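Local coordinates for putative exported protein (Bacteroides fragilis, PDB 4RAA), which is of unknown function but folds as a six-bladed beta-propeller and is probably exported from the cytoplasm, at residues 9-14 against 286-291; 94-99 against 134-139; 193-198 against 206-211; 220-225 against 252-257. All blocks are in the same frame, centred on the assembly; numbering follows the deposited sequence.

In the fold
The four contacts are spread over neighbouring blades of one six-bladed propeller; no ligand marks a site. Contact 3 is a hairpin inside the mixed sheet that strand 10-13 completes at one edge. Strand 213-222 lies between the two, so 9-14 in contact 1 pairs with 220-225 of contact 4, their centres about 12 Å apart. Contacts 1 and 4 both tie this sheet to the sheet of 254-261 and 287-292. Contact 2, about 33 Å from contact 4 between centres, joins two earlier sheets and meets contact 3, about 13 Å away between centres, where Leu-137 packs on Val-196.

Contact 1. Residues 9-14 against 286-291; sequences TIISFK and DRTYNY
Thr-288 makes both the polar and much of the apolar contact with strand 10-13. Its OG1 donates a hydrogen bond of 2.8 Å to Ser-12 O, arriving in the carbonyl plane with a C=O...donor angle of 151°. With chi1 at 59°, OG1 sits between the backbone N and the carbonyl carbon, and the methyl is turned toward Ile-11 and Phe-13.

The apolar contacts follow from this. Thr-288 CG2 lies 3.6 Å from Ile-11 CG2 and makes an off-centre CH-pi contact with the Phe-13 ring, 4.2 Å from its centroid. Thr-288 CB adds an oblique approach to Phe-13 CD1 at 3.7 Å. Phe-222 stacks with Phe-13 from the opposite side of the ring.

Farther along, Asn-290 CB comes close to Lys-14 O, while its amide reaches past the segment: ND2 bonds to Glu-15 O and OD1 accepts from Tyr-270 OH.

No backbone bonds link strands 10-13 and 287-291, whose axes are 6.9 Å apart at 38°. The N-terminal segment, backbone-paired with strand 213-222, therefore meets the next sheet through side chains of strand 287-291 set against its carbonyls and apolar side chains, one threonine giving its hydroxyl to a carbonyl and its methyl to Ile-11 and Phe-13.

Contact 2. Residues 94-99 against 134-139; sequences VDNNKN and CLQLED
Gln-136 OE1 accepts a hydrogen bond from the backbone N of Asn-96 at 2.7 Å; the N-H...O angle of 179° makes it essentially straight, and the donor lies nearly along the C=O axis. The glutamine reaches across because CG is anti to its backbone N (chi1 -168°) and the chain stays extended beyond it. At the other end of the same amide, NE2 bonds to Gly-140 O, so the group is held through both its oxygen and its nitrogen.

Asn-96 donates a second bond, this time from its side chain: ND2 to Leu-137 O at 3.2 Å, with the acceptor close to the plane of the asparagine amide but the donor well above the carbonyl plane, a less favourable geometry than the first.

Outward from these bonds the two amides cross with their planes 40° apart. Gln-136 CG rests 3.7 Å from Asn-96 ND2, and Asp-95 CB approaches Gln-136 OE1 at 3.4 Å.

The loop of Asn-96 is itself braced: Lys-98 N bonds to Asp-95 O, and Asp-95 OD1 accepts from Asn-99 N at 2.7 Å on its syn lone pair; Tyr-100 N is a further donor to the same oxygen. This is a type I beta turn spanning Asp-95 to Lys-98, linking strands 85-94 and 100-105, docked on the end of strand 134-136 in the next sheet, an inter-blade contact of the beta-propeller.

Contact 3. Residues 193-198 against 206-211; sequences GTNVFA and IYRVGT
Ala-198 and Tyr-207 form an antiparallel hydrogen-bonded pair at the tight end of this contact: Ala-198 N donates to Tyr-207 O at 2.9 Å and Tyr-207 N returns a bond to Ala-198 O at 3.0 Å. A third backbone bond, from Val-209 N to Val-196 O, extends the pairing past the non-hydrogen-bonded pair Phe-197 and Arg-208, whose CA atoms are 4.3 Å apart. On the buried face carrying Ala-198, its CB touches Val-209 CG2 at 3.9 Å, with Phe-159 of strand 157-162 packed on Ala-198 as well. On the Phe-197 face, Ile-206 CG2 meets Phe-197 CB at 3.8 Å.

Strands 195-200 and 203-210 make up a beta hairpin within a propeller blade, flanked by strands 189-192 and 213-222, which pair with its outer edges.

On the face shared by Phe-197 and Arg-208 the packing gives way to solvent along the arginine, whose aliphatic part crosses the Phe-197 ring obliquely. CG is anti to the backbone N (chi1 -171°), which leads the aliphatic chain over the ring: CG makes an off-centre CH-pi contact 4.1 Å from the centroid, and CB nears Phe-197 CE2. The guanidinium plane is turned 76° from the ring, and NH2 forms a salt bridge with Glu-213. Beyond it, solvent-exposed Asn-195 meets the arginine by van der Waals contact, ND2 lying 3.7 Å from Arg-208 CD.

Contact 4. Residues 220-225 against 252-257; sequences FSFEGT and DYISYY
The side chains of Thr-225 and Ile-254 cross at about a right angle. In Thr-225, chi1 of -172° sets OG1 anti to the backbone N, and from there the hydroxyl donates to Asp-252 O at 2.9 Å, tilted only 15° from the carbonyl plane. The same torsion leaves CG2 between the backbone N and the carbonyl carbon, where it lies 3.9 Å from Ile-254 CG1.

Ile-254 has CG1 beside its backbone N (chi1 -68°) and then runs out extended, carrying CD1 to the Phe-222 ring. There it reaches Phe-222 CD1 at 3.6 Å, coming in obliquely. The methyl thus packs on Phe-222, whose ring in turn meets Phe-13 and Tyr-270, while CG1, nearer the backbone, lies against Thr-225 OG1 and CG2.

Residues 222-225 form a type II beta turn with Gly-224 at positive phi, ending strand 213-222. Two helices intervene before strand 254-261 opens the next sheet, so the contact closes a blade-to-blade connection of the beta-propeller.

Contact 1. Residues 9-14 against 286-291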
loop_
_atom_site.group_PDB
_atom_site.type_symbol
_atom_site.label_atom_id
_atom_site.label_comp_id
_atom_site.label_asym_id
_atom_site.label_seq_id
_atom_site.Cartn_x
_atom_site.Cartn_y
_atom_site.Cartn_z
ATOM N N THR A 9 34.269 -1.376 -22.619
ATOM C CA THR A 9 33.855 -1.201 -24.048
ATOM C C THR A 9 33.150 -2.502 -24.578
ATOM O O THR A 9 32.321 -3.097 -23.850
ATOM C CB THR A 9 35.048 -0.694 -24.924
ATOM O OG1 THR A 9 35.821 0.252 -24.188
ATOM C CG2 THR A 9 34.560 -0.024 -26.243
ATOM N N ILE A 10 33.501 -2.955 -25.790
ATOM C CA ILE A 10 32.810 -4.038 -26.480
ATOM C C ILE A 10 33.182 -5.420 -25.937
ATOM O O ILE A 10 34.268 -5.597 -25.389
ATOM C CB ILE A 10 33.087 -3.960 -28.028
ATOM C CG1 ILE A 10 32.003 -4.672 -28.868
ATOM C CG2 ILE A 10 34.491 -4.462 -28.405
ATOM C CD1 ILE A 10 30.644 -3.991 -28.877
ATOM N N ILE A 11 32.242 -6.362 -26.063
ATOM C CA ILE A 11 32.444 -7.779 -25.760
ATOM C C ILE A 11 32.041 -8.470 -27.064
ATOM O O ILE A 11 30.856 -8.685 -27.313
ATOM C CB ILE A 11 31.611 -8.238 -24.548
ATOM C CG1 ILE A 11 32.107 -7.520 -23.289
ATOM C CG2 ILE A 11 31.703 -9.758 -24.354
ATOM C CD1 ILE A 11 31.311 -7.808 -22.033
ATOM N N SER A 12 33.033 -8.772 -27.900
ATOM C CA SER A 12 32.809 -9.373 -29.215
ATOM C C SER A 12 32.750 -10.871 -29.092
ATOM O O SER A 12 33.669 -11.461 -28.546
ATOM C CB SER A 12 33.941 -9.010 -30.178
ATOM O OG SER A 12 34.071 -7.606 -30.297
ATOM N N PHE A 13 31.676 -11.468 -29.606
ATOM C CA PHE A 13 31.491 -12.914 -29.637
ATOM C C PHE A 13 31.644 -13.403 -31.078
ATOM O O PHE A 13 30.909 -12.960 -31.953
ATOM C CB PHE A 13 30.102 -13.288 -29.135
ATOM C CG PHE A 13 29.894 -13.028 -27.679
ATOM C CD1 PHE A 13 30.409 -13.905 -26.730
ATOM C CD2 PHE A 13 29.175 -11.925 -27.243
ATOM C CE1 PHE A 13 30.230 -13.679 -25.371
ATOM C CE2 PHE A 13 28.983 -11.701 -25.886
ATOM C CZ PHE A 13 29.512 -12.576 -24.948
ATOM N N LYS A 14 32.593 -14.302 -31.327
ATOM C CA LYS A 14 32.783 -14.884 -32.666
ATOM C C LYS A 14 31.798 -16.054 -32.708
ATOM O O LYS A 14 31.388 -16.531 -31.645
ATOM C CB LYS A 14 34.246 -15.287 -32.909
ATOM C CG LYS A 14 35.229 -14.169 -32.556
ATOM C CD LYS A 14 36.648 -14.373 -33.069
ATOM C CE LYS A 14 36.906 -13.704 -34.417
ATOM N NZ LYS A 14 36.055 -14.221 -35.520
ATOM N N ASP A 286 39.554 -11.560 -20.098
ATOM C CA ASP A 286 38.939 -10.748 -21.176
ATOM C C ASP A 286 38.764 -11.605 -22.453
ATOM O O ASP A 286 39.094 -11.175 -23.562
ATOM C CB ASP A 286 39.724 -9.438 -21.433
ATOM C CG ASP A 286 39.042 -8.512 -22.436
ATOM O OD1 ASP A 286 37.809 -8.372 -22.408
ATOM O OD2 ASP A 286 39.752 -7.924 -23.269
ATOM N N ARG A 287 38.229 -12.812 -22.289
ATOM C CA ARG A 287 38.038 -13.734 -23.411
ATOM C C ARG A 287 36.610 -14.234 -23.532
ATOM O O ARG A 287 35.994 -14.559 -22.522
ATOM C CB ARG A 287 38.999 -14.908 -23.279
ATOM C CG ARG A 287 40.450 -14.514 -23.575
ATOM C CD ARG A 287 41.381 -15.704 -23.782
ATOM N NE ARG A 287 40.832 -16.698 -24.720
ATOM C CZ ARG A 287 41.489 -17.752 -25.205
ATOM N NH1 ARG A 287 42.784 -17.958 -24.948
ATOM N NH2 ARG A 287 40.848 -18.588 -26.014
ATOM N N THR A 288 36.104 -14.287 -24.772
ATOM C CA THR A 288 34.755 -14.788 -25.074
ATOM C C THR A 288 34.796 -16.177 -25.700
ATOM O O THR A 288 35.766 -16.519 -26.353
ATOM C CB THR A 288 33.998 -13.877 -26.050
ATOM O OG1 THR A 288 34.735 -13.773 -27.273
ATOM C CG2 THR A 288 33.766 -12.496 -25.427
ATOM N N TYR A 289 33.734 -16.949 -25.472
ATOM C CA TYR A 289 33.565 -18.305 -26.014
ATOM C C TYR A 289 32.087 -18.478 -26.338
ATOM O O TYR A 289 31.261 -18.328 -25.446
ATOM C CB TYR A 289 33.974 -19.379 -24.997
ATOM C CG TYR A 289 35.362 -19.240 -24.425
ATOM C CD1 TYR A 289 35.590 -18.451 -23.291
ATOM C CD2 TYR A 289 36.451 -19.912 -24.993
ATOM C CE1 TYR A 289 36.864 -18.325 -22.747
ATOM C CE2 TYR A 289 37.738 -19.785 -24.462
ATOM C CZ TYR A 289 37.941 -18.993 -23.335
ATOM O OH TYR A 289 39.206 -18.849 -22.803
ATOM N N ASN A 290 31.762 -18.805 -27.592
ATOM C CA ASN A 290 30.377 -18.948 -28.049
ATOM C C ASN A 290 30.075 -20.379 -28.471
ATOM O O ASN A 290 30.855 -20.980 -29.201
ATOM C CB ASN A 290 30.137 -18.009 -29.227
ATOM C CG ASN A 290 28.665 -17.817 -29.533
ATOM O OD1 ASN A 290 27.911 -17.331 -28.697
ATOM N ND2 ASN A 290 28.256 -18.168 -30.735
ATOM N N TYR A 291 28.930 -20.901 -28.031
ATOM C CA TYR A 291 28.514 -22.289 -28.290
ATOM C C TYR A 291 27.035 -22.408 -28.608
ATOM O O TYR A 291 26.233 -21.772 -27.924
ATOM C CB TYR A 291 28.710 -23.142 -27.025
ATOM C CG TYR A 291 30.115 -23.203 -26.469
ATOM C CD1 TYR A 291 30.583 -22.204 -25.604
ATOM C CD2 TYR A 291 30.971 -24.283 -26.767
ATOM C CE1 TYR A 291 31.868 -22.252 -25.075
ATOM C CE2 TYR A 291 32.255 -24.349 -26.230
ATOM C CZ TYR A 291 32.702 -23.323 -25.390
ATOM O OH TYR A 291 33.960 -23.346 -24.848
#

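Contact 2. Residues 94-99 against 134-139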
loop_
_atom_site.group_PDB
_atom_site.type_symbol
_atom_site.label_atom_id
_atom_site.label_comp_id
_atom_site.label_asym_id
_atom_site.label_seq_id
_atom_site.Cartn_x
_atom_site.Cartn_y
_atom_site.Cartn_z
ATOM N N VAL A 94 14.409 -8.917 -2.314
ATOM C CA VAL A 94 14.669 -8.834 -0.880
ATOM C C VAL A 94 15.171 -7.413 -0.681
ATOM O O VAL A 94 16.023 -6.970 -1.457
ATOM C CB VAL A 94 15.743 -9.869 -0.461
ATOM C CG1 VAL A 94 16.080 -9.759 1.030
ATOM C CG2 VAL A 94 15.284 -11.282 -0.825
ATOM N N ASP A 95 14.671 -6.693 0.332
ATOM C CA ASP A 95 15.144 -5.323 0.549
ATOM C C ASP A 95 16.603 -5.355 1.024
ATOM O O ASP A 95 17.084 -6.384 1.518
ATOM C CB ASP A 95 14.214 -4.477 1.454
ATOM C CG ASP A 95 14.327 -4.799 2.937
ATOM O OD1 ASP A 95 14.079 -5.974 3.303
ATOM O OD2 ASP A 95 14.610 -3.862 3.736
ATOM N N ASN A 96 17.294 -4.231 0.848
ATOM C CA ASN A 96 18.713 -4.104 1.210
ATOM C C ASN A 96 19.007 -4.446 2.683
ATOM O O ASN A 96 20.041 -5.037 2.968
ATOM C CB ASN A 96 19.244 -2.697 0.868
ATOM C CG ASN A 96 19.158 -2.361 -0.626
ATOM O OD1 ASN A 96 19.024 -3.241 -1.490
ATOM N ND2 ASN A 96 19.229 -1.069 -0.932
ATOM N N ASN A 97 18.091 -4.103 3.590
ATOM C CA ASN A 97 18.225 -4.419 5.028
ATOM C C ASN A 97 17.837 -5.845 5.437
ATOM O O ASN A 97 18.107 -6.232 6.565
ATOM C CB ASN A 97 17.385 -3.451 5.871
ATOM C CG ASN A 97 17.823 -2.012 5.733
ATOM O OD1 ASN A 97 18.982 -1.721 5.443
ATOM N ND2 ASN A 97 16.892 -1.098 5.967
ATOM N N LYS A 98 17.206 -6.606 4.543
ATOM C CA LYS A 98 16.733 -7.977 4.816
ATOM C C LYS A 98 15.655 -7.992 5.909
ATOM O O LYS A 98 15.792 -8.673 6.921
ATOM C CB LYS A 98 17.900 -8.951 5.084
ATOM C CG LYS A 98 18.879 -8.999 3.920
ATOM C CD LYS A 98 20.128 -9.813 4.197
ATOM C CE LYS A 98 21.110 -9.644 3.042
ATOM N NZ LYS A 98 22.372 -10.404 3.233
ATOM N N ASN A 99 14.625 -7.168 5.696
ATOM C CA ASN A 99 13.422 -7.086 6.539
ATOM C C ASN A 99 12.274 -7.833 5.855
ATOM O O ASN A 99 11.582 -8.620 6.506
ATOM C CB ASN A 99 12.938 -5.646 6.719
ATOM C CG ASN A 99 13.949 -4.752 7.389
ATOM O OD1 ASN A 99 14.272 -3.681 6.871
ATOM N ND2 ASN A 99 14.449 -5.173 8.547
ATOM N N CYS A 134 10.960 -5.669 -10.366
ATOM C CA CYS A 134 11.474 -4.541 -9.568
ATOM C C CYS A 134 12.705 -4.899 -8.723
ATOM O O CYS A 134 12.905 -6.062 -8.388
ATOM C CB CYS A 134 10.359 -4.030 -8.633
ATOM S SG CYS A 134 10.784 -2.711 -7.453
ATOM N N LEU A 135 13.508 -3.887 -8.383
ATOM C CA LEU A 135 14.700 -4.036 -7.517
ATOM C C LEU A 135 15.026 -2.753 -6.751
ATOM O O LEU A 135 14.877 -1.646 -7.292
ATOM C CB LEU A 135 15.932 -4.470 -8.321
ATOM C CG LEU A 135 16.220 -5.964 -8.504
ATOM C CD1 LEU A 135 17.376 -6.109 -9.479
ATOM C CD2 LEU A 135 16.541 -6.661 -7.176
ATOM N N GLN A 136 15.492 -2.909 -5.508
ATOM C CA GLN A 136 15.832 -1.763 -4.667
ATOM C C GLN A 136 17.242 -1.292 -4.998
ATOM O O GLN A 136 18.182 -2.080 -4.938
ATOM C CB GLN A 136 15.724 -2.100 -3.172
ATOM C CG GLN A 136 15.784 -0.857 -2.289
ATOM C CD GLN A 136 15.527 -1.114 -0.814
ATOM O OE1 GLN A 136 16.000 -2.090 -0.245
ATOM N NE2 GLN A 136 14.803 -0.212 -0.183
ATOM N N LEU A 137 17.377 -0.014 -5.354
ATOM C CA LEU A 137 18.682 0.624 -5.616
ATOM C C LEU A 137 19.357 0.855 -4.264
ATOM O O LEU A 137 18.656 1.044 -3.270
ATOM C CB LEU A 137 18.501 1.968 -6.325
ATOM C CG LEU A 137 17.810 1.927 -7.694
ATOM C CD1 LEU A 137 17.440 3.336 -8.146
ATOM C CD2 LEU A 137 18.659 1.201 -8.734
ATOM N N GLU A 138 20.696 0.886 -4.235
ATOM C CA GLU A 138 21.456 1.034 -2.968
ATOM C C GLU A 138 20.988 2.220 -2.104
ATOM O O GLU A 138 20.939 2.103 -0.873
ATOM C CB GLU A 138 22.970 1.142 -3.197
ATOM C CG GLU A 138 23.782 0.834 -1.930
ATOM C CD GLU A 138 25.184 1.434 -1.893
ATOM O OE1 GLU A 138 25.674 1.997 -2.905
ATOM O OE2 GLU A 138 25.804 1.349 -0.809
ATOM N N ASP A 139 20.632 3.338 -2.743
ATOM C CA ASP A 139 20.110 4.502 -2.007
ATOM C C ASP A 139 18.724 4.299 -1.347
ATOM O O ASP A 139 18.333 5.109 -0.507
ATOM C CB ASP A 139 20.157 5.797 -2.849
ATOM C CG ASP A 139 19.283 5.762 -4.095
ATOM O OD1 ASP A 139 18.364 4.919 -4.220
ATOM O OD2 ASP A 139 19.521 6.621 -4.965
#

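Contact 3. Residues 193-198 against 206-211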
loop_
_atom_site.group_PDB
_atom_site.type_symbol
_atom_site.label_atom_id
_atom_site.label_comp_id
_atom_site.label_asym_id
_atom_site.label_seq_id
_atom_site.Cartn_x
_atom_site.Cartn_y
_atom_site.Cartn_z
ATOM N N GLY A 193 26.822 -6.779 -6.656
ATOM C CA GLY A 193 27.184 -6.048 -5.454
ATOM C C GLY A 193 25.978 -5.173 -5.160
ATOM O O GLY A 193 24.829 -5.652 -5.206
ATOM N N THR A 194 26.246 -3.889 -4.934
ATOM C CA THR A 194 25.220 -2.869 -4.647
ATOM C C THR A 194 24.573 -2.243 -5.905
ATOM O O THR A 194 23.427 -1.778 -5.851
ATOM C CB THR A 194 25.823 -1.733 -3.778
ATOM O OG1 THR A 194 26.933 -1.120 -4.457
ATOM C CG2 THR A 194 26.309 -2.291 -2.428
ATOM N N ASN A 195 25.314 -2.224 -7.019
ATOM C CA ASN A 195 24.846 -1.636 -8.281
ATOM C C ASN A 195 23.770 -2.461 -8.982
ATOM O O ASN A 195 23.828 -3.698 -9.009
ATOM C CB ASN A 195 26.010 -1.409 -9.254
ATOM C CG ASN A 195 26.961 -0.330 -8.785
ATOM O OD1 ASN A 195 28.146 -0.586 -8.596
ATOM N ND2 ASN A 195 26.443 0.886 -8.570
ATOM N N VAL A 196 22.814 -1.739 -9.565
ATOM C CA VAL A 196 21.687 -2.304 -10.279
ATOM C C VAL A 196 21.903 -2.028 -11.766
ATOM O O VAL A 196 22.225 -0.914 -12.158
ATOM C CB VAL A 196 20.361 -1.693 -9.795
ATOM C CG1 VAL A 196 19.175 -2.480 -10.351
ATOM C CG2 VAL A 196 20.317 -1.690 -8.269
ATOM N N PHE A 197 21.720 -3.061 -12.579
ATOM C CA PHE A 197 21.901 -2.981 -14.023
ATOM C C PHE A 197 20.605 -3.336 -14.726
ATOM O O PHE A 197 19.758 -4.016 -14.151
ATOM C CB PHE A 197 23.028 -3.912 -14.447
ATOM C CG PHE A 197 24.348 -3.557 -13.840
ATOM C CD1 PHE A 197 24.659 -3.959 -12.541
ATOM C CD2 PHE A 197 25.279 -2.806 -14.551
ATOM C CE1 PHE A 197 25.876 -3.617 -11.962
ATOM C CE2 PHE A 197 26.501 -2.461 -13.977
ATOM C CZ PHE A 197 26.801 -2.868 -12.682
ATOM N N ALA A 198 20.457 -2.862 -15.960
ATOM C CA ALA A 198 19.243 -3.095 -16.760
ATOM C C ALA A 198 19.544 -3.141 -18.259
ATOM O O ALA A 198 20.586 -2.635 -18.696
ATOM C CB ALA A 198 18.196 -2.028 -16.450
ATOM N N ILE A 206 24.292 -3.071 -21.629
ATOM C CA ILE A 206 23.865 -3.196 -20.235
ATOM C C ILE A 206 24.221 -1.875 -19.574
ATOM O O ILE A 206 25.385 -1.453 -19.623
ATOM C CB ILE A 206 24.526 -4.393 -19.534
ATOM C CG1 ILE A 206 23.897 -5.660 -20.106
ATOM C CG2 ILE A 206 24.311 -4.332 -18.017
ATOM C CD1 ILE A 206 24.555 -6.938 -19.685
ATOM N N TYR A 207 23.217 -1.247 -18.959
ATOM C CA TYR A 207 23.361 0.048 -18.299
ATOM C C TYR A 207 23.297 -0.118 -16.790
ATOM O O TYR A 207 22.469 -0.857 -16.299
ATOM C CB TYR A 207 22.239 1.000 -18.746
ATOM C CG TYR A 207 22.196 1.273 -20.237
ATOM C CD1 TYR A 207 21.464 0.442 -21.097
ATOM C CD2 TYR A 207 22.878 2.365 -20.795
ATOM C CE1 TYR A 207 21.415 0.686 -22.466
ATOM C CE2 TYR A 207 22.837 2.618 -22.164
ATOM C CZ TYR A 207 22.105 1.779 -22.991
ATOM O OH TYR A 207 22.063 2.015 -24.331
ATOM N N ARG A 208 24.190 0.567 -16.075
ATOM C CA ARG A 208 24.188 0.616 -14.609
ATOM C C ARG A 208 23.208 1.743 -14.326
ATOM O O ARG A 208 23.457 2.867 -14.748
ATOM C CB ARG A 208 25.584 0.963 -14.090
ATOM C CG ARG A 208 25.783 0.839 -12.586
ATOM C CD ARG A 208 27.146 1.398 -12.204
ATOM N NE ARG A 208 27.101 2.855 -12.170
ATOM C CZ ARG A 208 28.138 3.689 -12.343
ATOM N NH1 ARG A 208 29.376 3.260 -12.633
ATOM N NH2 ARG A 208 27.916 5.002 -12.261
ATOM N N VAL A 209 22.086 1.441 -13.672
ATOM C CA VAL A 209 21.026 2.436 -13.407
ATOM C C VAL A 209 20.931 2.821 -11.938
ATOM O O VAL A 209 20.703 1.959 -11.093
ATOM C CB VAL A 209 19.625 1.923 -13.832
ATOM C CG1 VAL A 209 18.552 3.005 -13.602
ATOM C CG2 VAL A 209 19.638 1.447 -15.288
ATOM N N GLY A 210 21.089 4.118 -11.665
ATOM C CA GLY A 210 20.911 4.711 -10.329
ATOM C C GLY A 210 19.745 5.691 -10.400
ATOM O O GLY A 210 19.085 5.794 -11.440
ATOM N N THR A 211 19.487 6.413 -9.310
ATOM C CA THR A 211 18.399 7.405 -9.280
ATOM C C THR A 211 18.622 8.562 -10.279
ATOM O O THR A 211 17.673 8.963 -10.949
ATOM C CB THR A 211 18.149 7.940 -7.847
ATOM O OG1 THR A 211 17.818 6.845 -6.989
ATOM C CG2 THR A 211 17.005 8.955 -7.806
#

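Contact 4. Residues 220-225 against 252-257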
loop_
_atom_site.group_PDB
_atom_site.type_symbol
_atom_site.label_atom_id
_atom_site.label_comp_id
_atom_site.label_asym_id
_atom_site.label_seq_id
_atom_site.Cartn_x
_atom_site.Cartn_y
_atom_site.Cartn_z
ATOM N N PHE A 220 27.618 -5.439 -26.441
ATOM C CA PHE A 220 27.876 -6.689 -27.153
ATOM C C PHE A 220 27.766 -6.558 -28.664
ATOM O O PHE A 220 27.099 -5.673 -29.192
ATOM C CB PHE A 220 26.898 -7.771 -26.702
ATOM C CG PHE A 220 26.754 -7.876 -25.213
ATOM C CD1 PHE A 220 27.764 -8.457 -24.450
ATOM C CD2 PHE A 220 25.606 -7.398 -24.563
ATOM C CE1 PHE A 220 27.646 -8.564 -23.065
ATOM C CE2 PHE A 220 25.481 -7.495 -23.175
ATOM C CZ PHE A 220 26.509 -8.083 -22.425
ATOM N N SER A 221 28.475 -7.449 -29.338
ATOM C CA SER A 221 28.413 -7.616 -30.783
ATOM C C SER A 221 28.639 -9.113 -31.005
ATOM O O SER A 221 29.444 -9.731 -30.292
ATOM C CB SER A 221 29.465 -6.775 -31.512
ATOM O OG SER A 221 30.772 -7.197 -31.177
ATOM N N PHE A 222 27.899 -9.685 -31.950
ATOM C CA PHE A 222 27.987 -11.102 -32.287
ATOM C C PHE A 222 28.312 -11.183 -33.763
ATOM O O PHE A 222 27.779 -10.405 -34.545
ATOM C CB PHE A 222 26.659 -11.791 -31.970
ATOM C CG PHE A 222 26.273 -11.719 -30.513
ATOM C CD1 PHE A 222 25.616 -10.584 -30.002
ATOM C CD2 PHE A 222 26.565 -12.771 -29.642
ATOM C CE1 PHE A 222 25.260 -10.502 -28.651
ATOM C CE2 PHE A 222 26.206 -12.699 -28.296
ATOM C CZ PHE A 222 25.561 -11.558 -27.795
ATOM N N GLU A 223 29.201 -12.101 -34.139
ATOM C CA GLU A 223 29.601 -12.268 -35.539
ATOM C C GLU A 223 28.396 -12.768 -36.352
ATOM O O GLU A 223 27.657 -13.655 -35.900
ATOM C CB GLU A 223 30.797 -13.238 -35.666
ATOM C CG GLU A 223 31.348 -13.424 -37.088
ATOM C CD GLU A 223 32.403 -14.521 -37.226
ATOM O OE1 GLU A 223 32.405 -15.496 -36.444
ATOM O OE2 GLU A 223 33.227 -14.418 -38.161
ATOM N N GLY A 224 28.189 -12.158 -37.521
ATOM C CA GLY A 224 27.122 -12.545 -38.453
ATOM C C GLY A 224 25.679 -12.316 -38.031
ATOM O O GLY A 224 24.773 -12.894 -38.620
ATOM N N THR A 225 25.462 -11.480 -37.021
ATOM C CA THR A 225 24.114 -11.168 -36.539
ATOM C C THR A 225 24.115 -9.915 -35.688
ATOM O O THR A 225 25.162 -9.415 -35.301
ATOM C CB THR A 225 23.482 -12.321 -35.727
ATOM O OG1 THR A 225 22.107 -12.011 -35.457
ATOM C CG2 THR A 225 24.216 -12.573 -34.401
ATOM N N ASP A 252 17.602 -13.456 -39.789
ATOM C CA ASP A 252 18.961 -13.697 -39.308
ATOM C C ASP A 252 19.278 -12.921 -38.022
ATOM O O ASP A 252 20.281 -13.231 -37.383
ATOM C CB ASP A 252 19.998 -13.330 -40.388
ATOM C CG ASP A 252 19.933 -14.243 -41.625
ATOM O OD1 ASP A 252 19.845 -15.485 -41.479
ATOM O OD2 ASP A 252 20.015 -13.713 -42.753
ATOM N N TYR A 253 18.455 -11.922 -37.656
ATOM C CA TYR A 253 18.634 -11.105 -36.422
ATOM C C TYR A 253 18.571 -11.913 -35.122
ATOM O O TYR A 253 18.185 -13.084 -35.133
ATOM C CB TYR A 253 17.561 -10.001 -36.323
ATOM C CG TYR A 253 17.637 -8.877 -37.334
ATOM C CD1 TYR A 253 18.708 -7.960 -37.322
ATOM C CD2 TYR A 253 16.603 -8.666 -38.254
ATOM C CE1 TYR A 253 18.761 -6.891 -38.225
ATOM C CE2 TYR A 253 16.650 -7.611 -39.160
ATOM C CZ TYR A 253 17.721 -6.724 -39.145
ATOM O OH TYR A 253 17.736 -5.689 -40.052
ATOM N N ILE A 254 18.949 -11.271 -34.014
ATOM C CA ILE A 254 18.882 -11.873 -32.678
ATOM C C ILE A 254 17.422 -11.819 -32.212
ATOM O O ILE A 254 16.883 -10.742 -31.945
ATOM C CB ILE A 254 19.811 -11.191 -31.647
ATOM C CG1 ILE A 254 21.275 -11.452 -32.023
ATOM C CG2 ILE A 254 19.546 -11.718 -30.232
ATOM C CD1 ILE A 254 22.293 -10.595 -31.292
ATOM N N SER A 255 16.823 -13.001 -32.097
ATOM C CA SER A 255 15.420 -13.185 -31.697
ATOM C C SER A 255 15.120 -12.806 -30.238
ATOM O O SER A 255 14.148 -12.117 -29.966
ATOM C CB SER A 255 15.003 -14.646 -31.967
ATOM O OG SER A 255 13.825 -14.978 -31.275
ATOM N N TYR A 256 15.957 -13.303 -29.332
ATOM C CA TYR A 256 15.851 -13.134 -27.875
ATOM C C TYR A 256 17.263 -13.137 -27.300
ATOM O O TYR A 256 18.160 -13.694 -27.923
ATOM C CB TYR A 256 15.058 -14.327 -27.304
ATOM C CG TYR A 256 15.119 -14.605 -25.789
ATOM C CD1 TYR A 256 16.183 -15.320 -25.210
ATOM C CD2 TYR A 256 14.071 -14.217 -24.944
ATOM C CE1 TYR A 256 16.215 -15.591 -23.838
ATOM C CE2 TYR A 256 14.095 -14.485 -23.570
ATOM C CZ TYR A 256 15.161 -15.175 -23.026
ATOM O OH TYR A 256 15.157 -15.426 -21.678
ATOM N N TYR A 257 17.466 -12.497 -26.147
ATOM C CA TYR A 257 18.750 -12.597 -25.430
ATOM C C TYR A 257 18.582 -12.250 -23.962
ATOM O O TYR A 257 17.896 -11.278 -23.659
ATOM C CB TYR A 257 19.880 -11.752 -26.071
ATOM C CG TYR A 257 19.976 -10.289 -25.656
ATOM C CD1 TYR A 257 19.193 -9.300 -26.275
ATOM C CD2 TYR A 257 20.868 -9.889 -24.640
ATOM C CE1 TYR A 257 19.291 -7.960 -25.883
ATOM C CE2 TYR A 257 20.976 -8.555 -24.248
ATOM C CZ TYR A 257 20.191 -7.596 -24.872
ATOM O OH TYR A 257 20.304 -6.301 -24.495
#